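Local atomic coordinates of manganese lipoxygenase (Gaeumannomyces graminis, PDB entry 5FX8), a protein that oxidises linoleic and alpha-linolenic acids with molecular oxygen at a manganese centre, giving 11S- and 13R-hydroperoxy fatty acids. Residues Arg67-Tyr72 with Thr85-Asn90; Ile296-His301 with Gln324-Arg329; Phe305-Asp310 with Gln437-Glu442. All blocks are in the same frame, centred on the assembly; numbering follows the deposited sequence.

Contact 1 of 3, residues Arg67-Tyr72 with Thr85-Asn90; sequences RELFLY and TGELGN. With NAG (2-acetamido-2-deoxy-beta-D-glucopyranose), chain J.
Leu-69 O is met by several groups from the start of helix 86-124. Leu-88 N donates to Leu-69 O at 2.8 Å. Gly-89 N adds a long, weak bond to the same oxygen. A CA-H...O contact comes from Gly-86, with its CA 3.4 Å from Leu-69 O. Leu-69, in the weakly bonded last turn of helix 56-69, thus offers its carbonyl to first-turn N-H groups of helix 86-124.

Between the two helices runs a small beta hairpin of strands 71-73 and 83-85. Leu-71 and Thr-85 form an antiparallel hydrogen-bonded pair. Leu-71 N donates to Thr-85 O at 2.9 Å, and Thr-85 N donates back to Leu-71 O at 2.8 Å. Their side chains share one face of the hairpin, where Thr-85 CG2 rests against Leu-71 CB.

Apolar groups fill the angle between the helix ends. Leu-69 CB meets Leu-88 CB at 3.6 Å. The Phe-70 ring meets Gly-89 obliquely, with Phe-70 CD2 3.5 Å from Gly-89 CA. Leu-88 CD2 reaches Phe-70 CB. Phe-305 of helix 268-305 touches both Phe-70 and Leu-88.

On the solvent side Glu-87 reaches a NAG residue. Glu-87 lies beside Leu-69, pointing the same way. Its chain is fully extended, with CG anti to the backbone N (chi1 -176°), which carries the carboxylate out to the NAG acetamido group. There NAG N2 donates a nearly straight bond to Glu-87 OE2, 3.0 Å long with an N-H...O angle of 168°.

Contact 2 of 3, residues Ile296-His301 with Gln324-Arg329; sequences IPEIVH and QAYAIR
This contact belongs to the surroundings of the catalytic manganese site. Helix 268-305 supplies the metal ligands His-290 and His-294, and one turn after His-294 it presents Glu-298 to the segment 324-329. The helix is kinked at Pro-297. The side chain of Glu-298 is about 4 Å from that of His-294 and about 9 Å from the manganese ion.

The two carboxylate oxygens of Glu-298 have different tasks. OE1 takes the salt bridge to Arg-329. Arg-329 NH2 donates to Glu-298 OE1 at 2.7 Å, nearly along the C-O axis of the acceptor and in the guanidinium plane. Arg-329 NE donates to the same oxygen, at a distance refined so short that its exact value is doubtful. The two flat groups are nearly coplanar, 26° apart. Both donors lie on one edge of the guanidinium, and OE1 sits near its plane. Arg-329 NH1 goes on to the carbonyls of Thr-76 and Thr-81.

OE2 faces two waters. Water 1 donates to Glu-298 OE2 at 2.6 Å and to Ala-325 O at 2.9 Å. Water 2 makes the same bridge and also accepts from Arg-329 N at 2.9 Å. The waters and Arg-329 together satisfy both carboxylate oxygens.

Tyr-326 and Glu-298 run antiparallel, side by side, with Tyr-326 CE1 3.9 Å from Glu-298 CG. The tyrosine CG stands anti to the carbonyl carbon (chi1 -71°), and the ring reaches across to helix 268-305. Asn-319 holds the far nitrogen of His-301, NE2. At the near side, Tyr-326 OH sits by the edge of the imidazole and is hydrogen-bonded to His-301 ND1 at 2.7 Å.

Contact 3 of 3, residues Phe305-Asp310 with Gln437-Glu442; sequences FRTLSD and QNWIAE
The indole of Trp-439 has Leu-308 CD1 on one side, obliquely off its rim, and Ile-440 CD1, from its own helix, on the opposite side, also offset toward the rim. Leu-308 CD2 also touches Trp-439 CB at 4.0 Å. The other flat groups are the Arg-306 guanidinium and the Glu-442 carboxylate, their planes 37° apart. Glu-442 OE2 lies at the edge of the guanidinium and accepts a salt-bridging hydrogen bond from Arg-306 NE, 2.9 Å long and 159° at the hydrogen. The donor sits above the carboxylate plane. A bend about the CB-CG bond of Glu-442 (chi2 92°) brings the carboxylate to Arg-306, and the two side chains cross at about a right angle. Water 3 donates to Glu-442 OE2 and weakly accepts from Arg-306 NH2.

Thr-307 sits between Trp-439 and Glu-442. Its CG2 packs on Glu-442 CB at 3.6 Å. Its OG1 is 3.2 Å from Trp-439 CA but is hydrogen-bonded to Ala-303 O, back on the preceding helix. Water 4 links Thr-307 O to Asn-438 ND2.

Glu-442 also takes Tyr-72 OH on OE2 and Arg-67 NH1 on OE1, while Arg-306 NH1 binds Phe-70 O. The contact thus sets the loop after helix 268-305 against helix 434-444. Helix 56-69 and strand 71-73 meet its polar end, and helix 313-321 packs on Trp-439.

Contacts 2 and 3 are buried, whereas contact 1 is partly exposed and reaches a sugar. Contact 2 lies nearest the centre of the chain and is the one close to the manganese. Helix 268-305 connects contacts 2 and 3: its residues 296-301 serve contact 2, and the loop that follows its end forms one side of contact 3. Trp-439 NE1 bonds to Val-300 O between them. Phe-70 touches both Tyr-326 and Phe-305, so contact 1 borders the other two. Contact 1 relies mainly on backbone bonds of a hairpin and a helix start. The other two rest on arginine-glutamate salt bridges with waters, joined in contact 3 by more apolar packing.

Contact 1 of 3, residues Arg67-Tyr72 with Thr85-Asn90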
loop_
_atom_site.group_PDB
_atom_site.type_symbol
_atom_site.label_atom_id
_atom_site.label_comp_id
_atom_site.label_asym_id
_atom_site.label_seq_id
_atom_site.Cartn_x
_atom_site.Cartn_y
_atom_site.Cartn_z
ATOM N N ARG A 67 13.667 -6.021 27.669
ATOM C CA ARG A 67 12.754 -5.175 28.435
ATOM C C ARG A 67 13.429 -3.941 29.013
ATOM O O ARG A 67 12.729 -3.017 29.448
ATOM C CB ARG A 67 12.088 -5.964 29.556
ATOM C CG ARG A 67 11.134 -7.005 29.041
ATOM C CD ARG A 67 10.653 -7.995 30.111
ATOM N NE ARG A 67 9.812 -7.326 31.069
ATOM C CZ ARG A 67 8.508 -7.167 30.947
ATOM N NH1 ARG A 67 7.870 -7.646 29.900
ATOM N NH2 ARG A 67 7.842 -6.529 31.888
ATOM N N GLU A 68 14.750 -3.887 29.042
ATOM C CA GLU A 68 15.374 -2.658 29.498
ATOM C C GLU A 68 15.585 -1.658 28.378
ATOM O O GLU A 68 15.761 -0.476 28.652
ATOM C CB GLU A 68 16.719 -2.944 30.167
ATOM C CG GLU A 68 16.618 -3.479 31.578
ATOM C CD GLU A 68 17.970 -3.846 32.186
ATOM O OE1 GLU A 68 18.750 -4.614 31.566
ATOM O OE2 GLU A 68 18.241 -3.355 33.302
ATOM N N LEU A 69 15.566 -2.090 27.137
ATOM C CA LEU A 69 15.965 -1.234 26.046
ATOM C C LEU A 69 14.850 -0.953 25.056
ATOM O O LEU A 69 14.997 -0.040 24.240
ATOM C CB LEU A 69 17.164 -1.842 25.307
ATOM C CG LEU A 69 18.339 -2.300 26.164
ATOM C CD1 LEU A 69 19.391 -2.989 25.337
ATOM C CD2 LEU A 69 18.920 -1.121 26.787
ATOM N N PHE A 70 13.749 -1.701 25.100
ATOM C CA PHE A 70 12.614 -1.493 24.209
ATOM C C PHE A 70 11.414 -1.095 25.057
ATOM O O PHE A 70 10.785 -1.938 25.689
ATOM C CB PHE A 70 12.379 -2.736 23.405
ATOM C CG PHE A 70 11.296 -2.644 22.403
ATOM C CD1 PHE A 70 9.963 -2.808 22.763
ATOM C CD2 PHE A 70 11.609 -2.514 21.068
ATOM C CE1 PHE A 70 8.962 -2.782 21.797
ATOM C CE2 PHE A 70 10.618 -2.484 20.111
ATOM C CZ PHE A 70 9.295 -2.622 20.473
ATOM N N LEU A 71 11.098 0.197 25.067
ATOM C CA LEU A 71 10.196 0.795 26.040
ATOM C C LEU A 71 8.953 1.323 25.357
ATOM O O LEU A 71 8.944 1.603 24.158
ATOM C CB LEU A 71 10.885 1.928 26.808
ATOM C CG LEU A 71 12.264 1.598 27.418
ATOM C CD1 LEU A 71 12.901 2.792 28.037
ATOM C CD2 LEU A 71 12.141 0.578 28.473
ATOM N N TYR A 72 7.893 1.444 26.143
ATOM C CA TYR A 72 6.670 2.059 25.663
ATOM C C TYR A 72 6.835 3.564 25.708
ATOM O O TYR A 72 7.050 4.130 26.782
ATOM C CB TYR A 72 5.477 1.647 26.512
ATOM C CG TYR A 72 5.168 0.193 26.483
ATOM C CD1 TYR A 72 4.869 -0.441 25.297
ATOM C CD2 TYR A 72 5.157 -0.545 27.643
ATOM C CE1 TYR A 72 4.592 -1.766 25.271
ATOM C CE2 TYR A 72 4.882 -1.845 27.623
ATOM C CZ TYR A 72 4.602 -2.455 26.436
ATOM O OH TYR A 72 4.327 -3.783 26.432
ATOM N N THR A 85 10.022 3.265 22.214
ATOM C CA THR A 85 11.175 4.125 22.380
ATOM C C THR A 85 12.248 3.331 23.104
ATOM O O THR A 85 12.160 2.107 23.145
ATOM C CB THR A 85 10.780 5.403 23.122
ATOM O OG1 THR A 85 11.865 6.315 23.078
ATOM C CG2 THR A 85 10.402 5.102 24.557
ATOM N N GLY A 86 13.269 3.988 23.660
ATOM C CA GLY A 86 14.421 3.295 24.202
ATOM C C GLY A 86 15.475 3.034 23.143
ATOM O O GLY A 86 15.260 3.203 21.948
ATOM N N GLU A 87 16.652 2.609 23.579
ATOM C CA GLU A 87 17.718 2.356 22.615
ATOM C C GLU A 87 17.322 1.298 21.597
ATOM O O GLU A 87 17.575 1.446 20.398
ATOM C CB GLU A 87 18.984 1.926 23.335
ATOM C CG GLU A 87 20.166 1.747 22.429
ATOM C CD GLU A 87 21.344 1.204 23.170
ATOM O OE1 GLU A 87 21.303 1.191 24.415
ATOM O OE2 GLU A 87 22.305 0.775 22.515
ATOM N N LEU A 88 16.713 0.211 22.056
ATOM C CA LEU A 88 16.382 -0.852 21.122
ATOM C C LEU A 88 15.158 -0.492 20.294
ATOM O O LEU A 88 15.102 -0.804 19.102
ATOM C CB LEU A 88 16.192 -2.167 21.869
ATOM C CG LEU A 88 15.800 -3.400 21.059
ATOM C CD1 LEU A 88 16.768 -3.641 19.964
ATOM C CD2 LEU A 88 15.691 -4.630 21.953
ATOM N N GLY A 89 14.198 0.216 20.886
ATOM C CA GLY A 89 13.019 0.602 20.139
ATOM C C GLY A 89 13.327 1.652 19.100
ATOM O O GLY A 89 12.713 1.694 18.033
ATOM N N ASN A 90 14.292 2.507 19.392
ATOM C CA ASN A 90 14.742 3.443 18.384
ATOM C C ASN A 90 15.571 2.745 17.313
ATOM O O ASN A 90 15.455 3.076 16.133
ATOM C CB ASN A 90 15.511 4.577 19.043
ATOM C CG ASN A 90 16.059 5.543 18.036
ATOM O OD1 ASN A 90 17.258 5.530 17.747
ATOM N ND2 ASN A 90 15.182 6.364 17.458
HETATM C C1 NAG J . 21.746 0.228 18.043
HETATM C C2 NAG J . 22.385 -0.837 18.930
HETATM C C3 NAG J . 23.846 -0.485 19.224
HETATM C C4 NAG J . 24.608 -0.213 17.929
HETATM C C5 NAG J . 23.857 0.795 17.058
HETATM C C6 NAG J . 24.463 0.958 15.679
HETATM C C7 NAG J . 20.812 -2.076 20.376
HETATM C C8 NAG J . 20.664 -3.046 19.245
HETATM N N2 NAG J . 21.637 -1.038 20.165
HETATM O O3 NAG J . 24.443 -1.574 19.918
HETATM O O4 NAG J . 25.916 0.290 18.192
HETATM O O5 NAG J . 22.499 0.370 16.860
HETATM O O6 NAG J . 24.158 -0.137 14.821
HETATM O O7 NAG J . 20.209 -2.224 21.438
#

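Contact 2 of 3, residues Ile296-His301 with Gln324-Arg329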
loop_
_atom_site.group_PDB
_atom_site.type_symbol
_atom_site.label_atom_id
_atom_site.label_comp_id
_atom_site.label_asym_id
_atom_site.label_seq_id
_atom_site.Cartn_x
_atom_site.Cartn_y
_atom_site.Cartn_z
ATOM N N ILE A 296 -2.963 -0.508 16.264
ATOM C CA ILE A 296 -3.320 -1.662 17.102
ATOM C C ILE A 296 -2.364 -2.842 16.882
ATOM O O ILE A 296 -1.921 -3.469 17.864
ATOM C CB ILE A 296 -4.785 -2.081 16.873
ATOM C CG1 ILE A 296 -5.679 -0.867 16.967
ATOM C CG2 ILE A 296 -5.218 -3.069 17.907
ATOM C CD1 ILE A 296 -5.534 -0.192 18.222
ATOM N N PRO A 297 -2.012 -3.199 15.639
ATOM C CA PRO A 297 -0.947 -4.193 15.471
ATOM C C PRO A 297 0.354 -3.786 16.129
ATOM O O PRO A 297 0.970 -4.623 16.785
ATOM C CB PRO A 297 -0.800 -4.310 13.950
ATOM C CG PRO A 297 -2.064 -3.924 13.432
ATOM C CD PRO A 297 -2.645 -2.903 14.350
ATOM N N GLU A 298 0.790 -2.535 15.966
ATOM C CA GLU A 298 2.056 -2.113 16.549
ATOM C C GLU A 298 2.086 -2.396 18.038
ATOM O O GLU A 298 3.085 -2.894 18.551
ATOM C CB GLU A 298 2.305 -0.618 16.305
ATOM C CG GLU A 298 2.908 -0.212 14.987
ATOM C CD GLU A 298 2.652 1.270 14.656
ATOM O OE1 GLU A 298 2.596 2.121 15.560
ATOM O OE2 GLU A 298 2.472 1.593 13.473
ATOM N N ILE A 299 1.005 -2.055 18.755
ATOM C CA ILE A 299 1.014 -2.206 20.205
ATOM C C ILE A 299 0.993 -3.677 20.586
ATOM O O ILE A 299 1.642 -4.079 21.556
ATOM C CB ILE A 299 -0.131 -1.395 20.862
ATOM C CG1 ILE A 299 0.067 -1.258 22.367
ATOM C CG2 ILE A 299 -1.502 -1.985 20.632
ATOM C CD1 ILE A 299 1.403 -0.817 22.764
ATOM N N VAL A 300 0.291 -4.510 19.811
ATOM C CA VAL A 300 0.301 -5.956 20.073
ATOM C C VAL A 300 1.687 -6.533 19.840
ATOM O O VAL A 300 2.172 -7.364 20.609
ATOM C CB VAL A 300 -0.757 -6.675 19.208
ATOM C CG1 VAL A 300 -0.614 -8.210 19.343
ATOM C CG2 VAL A 300 -2.147 -6.202 19.578
ATOM N N HIS A 301 2.342 -6.103 18.780
ATOM C CA HIS A 301 3.702 -6.537 18.561
ATOM C C HIS A 301 4.662 -5.971 19.605
ATOM O O HIS A 301 5.654 -6.618 19.916
ATOM C CB HIS A 301 4.126 -6.154 17.157
ATOM C CG HIS A 301 5.549 -6.465 16.854
ATOM N ND1 HIS A 301 6.591 -5.656 17.252
ATOM C CD2 HIS A 301 6.109 -7.488 16.177
ATOM C CE1 HIS A 301 7.732 -6.168 16.837
ATOM N NE2 HIS A 301 7.467 -7.287 16.192
ATOM N N GLN A 324 8.582 -3.767 8.488
ATOM C CA GLN A 324 8.660 -2.332 8.261
ATOM C C GLN A 324 7.605 -1.530 9.001
ATOM O O GLN A 324 7.473 -0.342 8.733
ATOM C CB GLN A 324 8.585 -2.001 6.769
ATOM C CG GLN A 324 9.729 -2.527 5.973
ATOM C CD GLN A 324 9.756 -1.966 4.579
ATOM O OE1 GLN A 324 9.187 -0.929 4.320
ATOM N NE2 GLN A 324 10.427 -2.645 3.678
ATOM N N ALA A 325 6.839 -2.125 9.919
ATOM C CA ALA A 325 5.644 -1.427 10.396
ATOM C C ALA A 325 5.996 -0.170 11.170
ATOM O O ALA A 325 5.218 0.777 11.180
ATOM C CB ALA A 325 4.768 -2.327 11.263
ATOM N N TYR A 326 7.156 -0.136 11.805
ATOM C CA TYR A 326 7.496 0.968 12.679
ATOM C C TYR A 326 7.971 2.195 11.931
ATOM O O TYR A 326 8.353 3.189 12.559
ATOM C CB TYR A 326 8.533 0.514 13.671
ATOM C CG TYR A 326 7.960 -0.428 14.672
ATOM C CD1 TYR A 326 6.955 -0.015 15.517
ATOM C CD2 TYR A 326 8.431 -1.714 14.786
ATOM C CE1 TYR A 326 6.450 -0.842 16.442
ATOM C CE2 TYR A 326 7.923 -2.557 15.705
ATOM C CZ TYR A 326 6.927 -2.113 16.538
ATOM O OH TYR A 326 6.404 -2.928 17.495
ATOM N N ALA A 327 7.949 2.136 10.612
ATOM C CA ALA A 327 8.234 3.278 9.786
ATOM C C ALA A 327 7.029 4.180 9.580
ATOM O O ALA A 327 7.214 5.372 9.353
ATOM C CB ALA A 327 8.767 2.809 8.436
ATOM N N ILE A 328 5.806 3.669 9.705
ATOM C CA ILE A 328 4.656 4.419 9.211
ATOM C C ILE A 328 4.397 5.660 10.062
ATOM O O ILE A 328 4.092 6.727 9.526
ATOM C CB ILE A 328 3.408 3.517 9.108
ATOM C CG1 ILE A 328 3.696 2.302 8.227
ATOM C CG2 ILE A 328 2.242 4.275 8.494
ATOM C CD1 ILE A 328 4.152 2.631 6.854
ATOM N N ARG A 329 4.516 5.561 11.382
ATOM C CA ARG A 329 4.320 6.764 12.191
ATOM C C ARG A 329 5.423 7.813 11.982
ATOM O O ARG A 329 5.094 8.990 11.762
ATOM C CB ARG A 329 4.133 6.371 13.659
ATOM C CG ARG A 329 2.821 5.650 13.890
ATOM C CD ARG A 329 2.289 5.797 15.314
ATOM N NE ARG A 329 2.182 4.520 16.030
ATOM C CZ ARG A 329 1.733 4.381 17.269
ATOM N NH1 ARG A 329 1.333 5.429 17.955
ATOM N NH2 ARG A 329 1.684 3.191 17.816
HETATM O O HOH W 1 2.326 0.476 11.114
HETATM O O HOH W 2 4.737 2.994 12.662
#

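Contact 3 of 3, residues Phe305-Asp310 with Gln437-Glu442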
loop_
_atom_site.group_PDB
_atom_site.type_symbol
_atom_site.label_atom_id
_atom_site.label_comp_id
_atom_site.label_asym_id
_atom_site.label_seq_id
_atom_site.Cartn_x
_atom_site.Cartn_y
_atom_site.Cartn_z
ATOM N N PHE A 305 7.096 -8.329 21.721
ATOM C CA PHE A 305 8.553 -8.217 21.685
ATOM C C PHE A 305 9.140 -8.090 23.086
ATOM O O PHE A 305 10.221 -8.605 23.354
ATOM C CB PHE A 305 8.951 -7.025 20.820
ATOM C CG PHE A 305 10.392 -6.992 20.432
ATOM C CD1 PHE A 305 10.884 -7.831 19.460
ATOM C CD2 PHE A 305 11.250 -6.070 21.006
ATOM C CE1 PHE A 305 12.198 -7.769 19.098
ATOM C CE2 PHE A 305 12.564 -5.997 20.641
ATOM C CZ PHE A 305 13.044 -6.831 19.695
ATOM N N ARG A 306 8.423 -7.445 23.987
ATOM C CA ARG A 306 8.836 -7.347 25.380
ATOM C C ARG A 306 8.676 -8.631 26.203
ATOM O O ARG A 306 9.033 -8.614 27.382
ATOM C CB ARG A 306 8.055 -6.217 26.054
ATOM C CG ARG A 306 8.415 -4.856 25.500
ATOM C CD ARG A 306 7.745 -3.781 26.252
ATOM N NE ARG A 306 7.795 -4.035 27.679
ATOM C CZ ARG A 306 8.770 -3.635 28.485
ATOM N NH1 ARG A 306 9.796 -2.940 28.012
ATOM N NH2 ARG A 306 8.708 -3.931 29.767
ATOM N N THR A 307 8.180 -9.738 25.645
ATOM C CA THR A 307 7.824 -10.891 26.476
ATOM C C THR A 307 8.180 -12.235 25.843
ATOM O O THR A 307 8.608 -13.150 26.545
ATOM C CB THR A 307 6.323 -10.906 26.794
ATOM O OG1 THR A 307 5.569 -10.707 25.588
ATOM C CG2 THR A 307 5.942 -9.890 27.845
ATOM N N LEU A 308 7.964 -12.384 24.540
ATOM C CA LEU A 308 8.367 -13.588 23.836
ATOM C C LEU A 308 9.842 -13.514 23.484
ATOM O O LEU A 308 10.365 -12.451 23.136
ATOM C CB LEU A 308 7.577 -13.779 22.548
ATOM C CG LEU A 308 6.082 -13.616 22.597
ATOM C CD1 LEU A 308 5.525 -13.762 21.223
ATOM C CD2 LEU A 308 5.551 -14.661 23.491
ATOM N N SER A 309 10.501 -14.662 23.552
ATOM C CA SER A 309 11.887 -14.732 23.144
ATOM C C SER A 309 11.993 -14.459 21.657
ATOM O O SER A 309 11.072 -14.722 20.890
ATOM C CB SER A 309 12.453 -16.113 23.465
ATOM O OG SER A 309 13.779 -16.273 23.013
ATOM N N ASP A 310 13.130 -13.943 21.240
ATOM C CA ASP A 310 13.352 -13.877 19.818
ATOM C C ASP A 310 13.300 -15.263 19.164
ATOM O O ASP A 310 12.991 -15.361 17.972
ATOM C CB ASP A 310 14.667 -13.160 19.560
ATOM C CG ASP A 310 14.584 -11.646 19.805
ATOM O OD1 ASP A 310 13.483 -11.018 19.763
ATOM O OD2 ASP A 310 15.662 -11.064 20.012
ATOM N N GLN A 437 1.932 -16.544 27.899
ATOM C CA GLN A 437 1.105 -16.011 28.972
ATOM C C GLN A 437 1.592 -14.646 29.421
ATOM O O GLN A 437 0.791 -13.781 29.780
ATOM C CB GLN A 437 1.082 -16.983 30.150
ATOM C CG GLN A 437 0.495 -18.367 29.861
ATOM C CD GLN A 437 -0.868 -18.407 29.123
ATOM O OE1 GLN A 437 -1.774 -17.624 29.370
ATOM N NE2 GLN A 437 -1.008 -19.371 28.247
ATOM N N ASN A 438 2.901 -14.426 29.399
ATOM C CA ASN A 438 3.413 -13.094 29.698
ATOM C C ASN A 438 2.997 -12.104 28.636
ATOM O O ASN A 438 2.622 -10.983 28.955
ATOM C CB ASN A 438 4.926 -13.105 29.822
ATOM C CG ASN A 438 5.370 -13.679 31.107
ATOM O OD1 ASN A 438 4.559 -13.896 31.988
ATOM N ND2 ASN A 438 6.655 -13.952 31.231
ATOM N N TRP A 439 3.076 -12.489 27.368
ATOM C CA TRP A 439 2.579 -11.624 26.308
ATOM C C TRP A 439 1.150 -11.188 26.579
ATOM O O TRP A 439 0.805 -10.024 26.384
ATOM C CB TRP A 439 2.676 -12.349 24.975
ATOM C CG TRP A 439 2.135 -11.642 23.834
ATOM C CD1 TRP A 439 2.081 -10.303 23.657
ATOM C CD2 TRP A 439 1.555 -12.227 22.672
ATOM N NE1 TRP A 439 1.516 -10.007 22.448
ATOM C CE2 TRP A 439 1.175 -11.172 21.822
ATOM C CE3 TRP A 439 1.324 -13.537 22.262
ATOM C CZ2 TRP A 439 0.575 -11.387 20.582
ATOM C CZ3 TRP A 439 0.724 -13.749 21.039
ATOM C CH2 TRP A 439 0.352 -12.678 20.212
ATOM N N ILE A 440 0.300 -12.105 27.025
ATOM C CA ILE A 440 -1.098 -11.734 27.211
ATOM C C ILE A 440 -1.244 -10.796 28.398
ATOM O O ILE A 440 -1.958 -9.790 28.335
ATOM C CB ILE A 440 -1.971 -12.983 27.366
ATOM C CG1 ILE A 440 -1.709 -13.939 26.214
ATOM C CG2 ILE A 440 -3.420 -12.597 27.418
ATOM C CD1 ILE A 440 -2.018 -13.367 24.901
ATOM N N ALA A 441 -0.562 -11.107 29.494
ATOM C CA ALA A 441 -0.604 -10.231 30.656
ATOM C C ALA A 441 -0.036 -8.843 30.333
ATOM O O ALA A 441 -0.575 -7.820 30.757
ATOM C CB ALA A 441 0.152 -10.903 31.800
ATOM N N GLU A 442 1.050 -8.801 29.575
ATOM C CA GLU A 442 1.689 -7.559 29.171
ATOM C C GLU A 442 0.772 -6.738 28.282
ATOM O O GLU A 442 0.715 -5.508 28.394
ATOM C CB GLU A 442 2.996 -7.890 28.446
ATOM C CG GLU A 442 3.766 -6.744 27.847
ATOM C CD GLU A 442 4.803 -6.155 28.788
ATOM O OE1 GLU A 442 5.189 -6.847 29.755
ATOM O OE2 GLU A 442 5.254 -5.004 28.542
HETATM O O HOH W 3 6.085 -3.719 30.742
HETATM O O HOH W 4 8.276 -13.891 29.298
#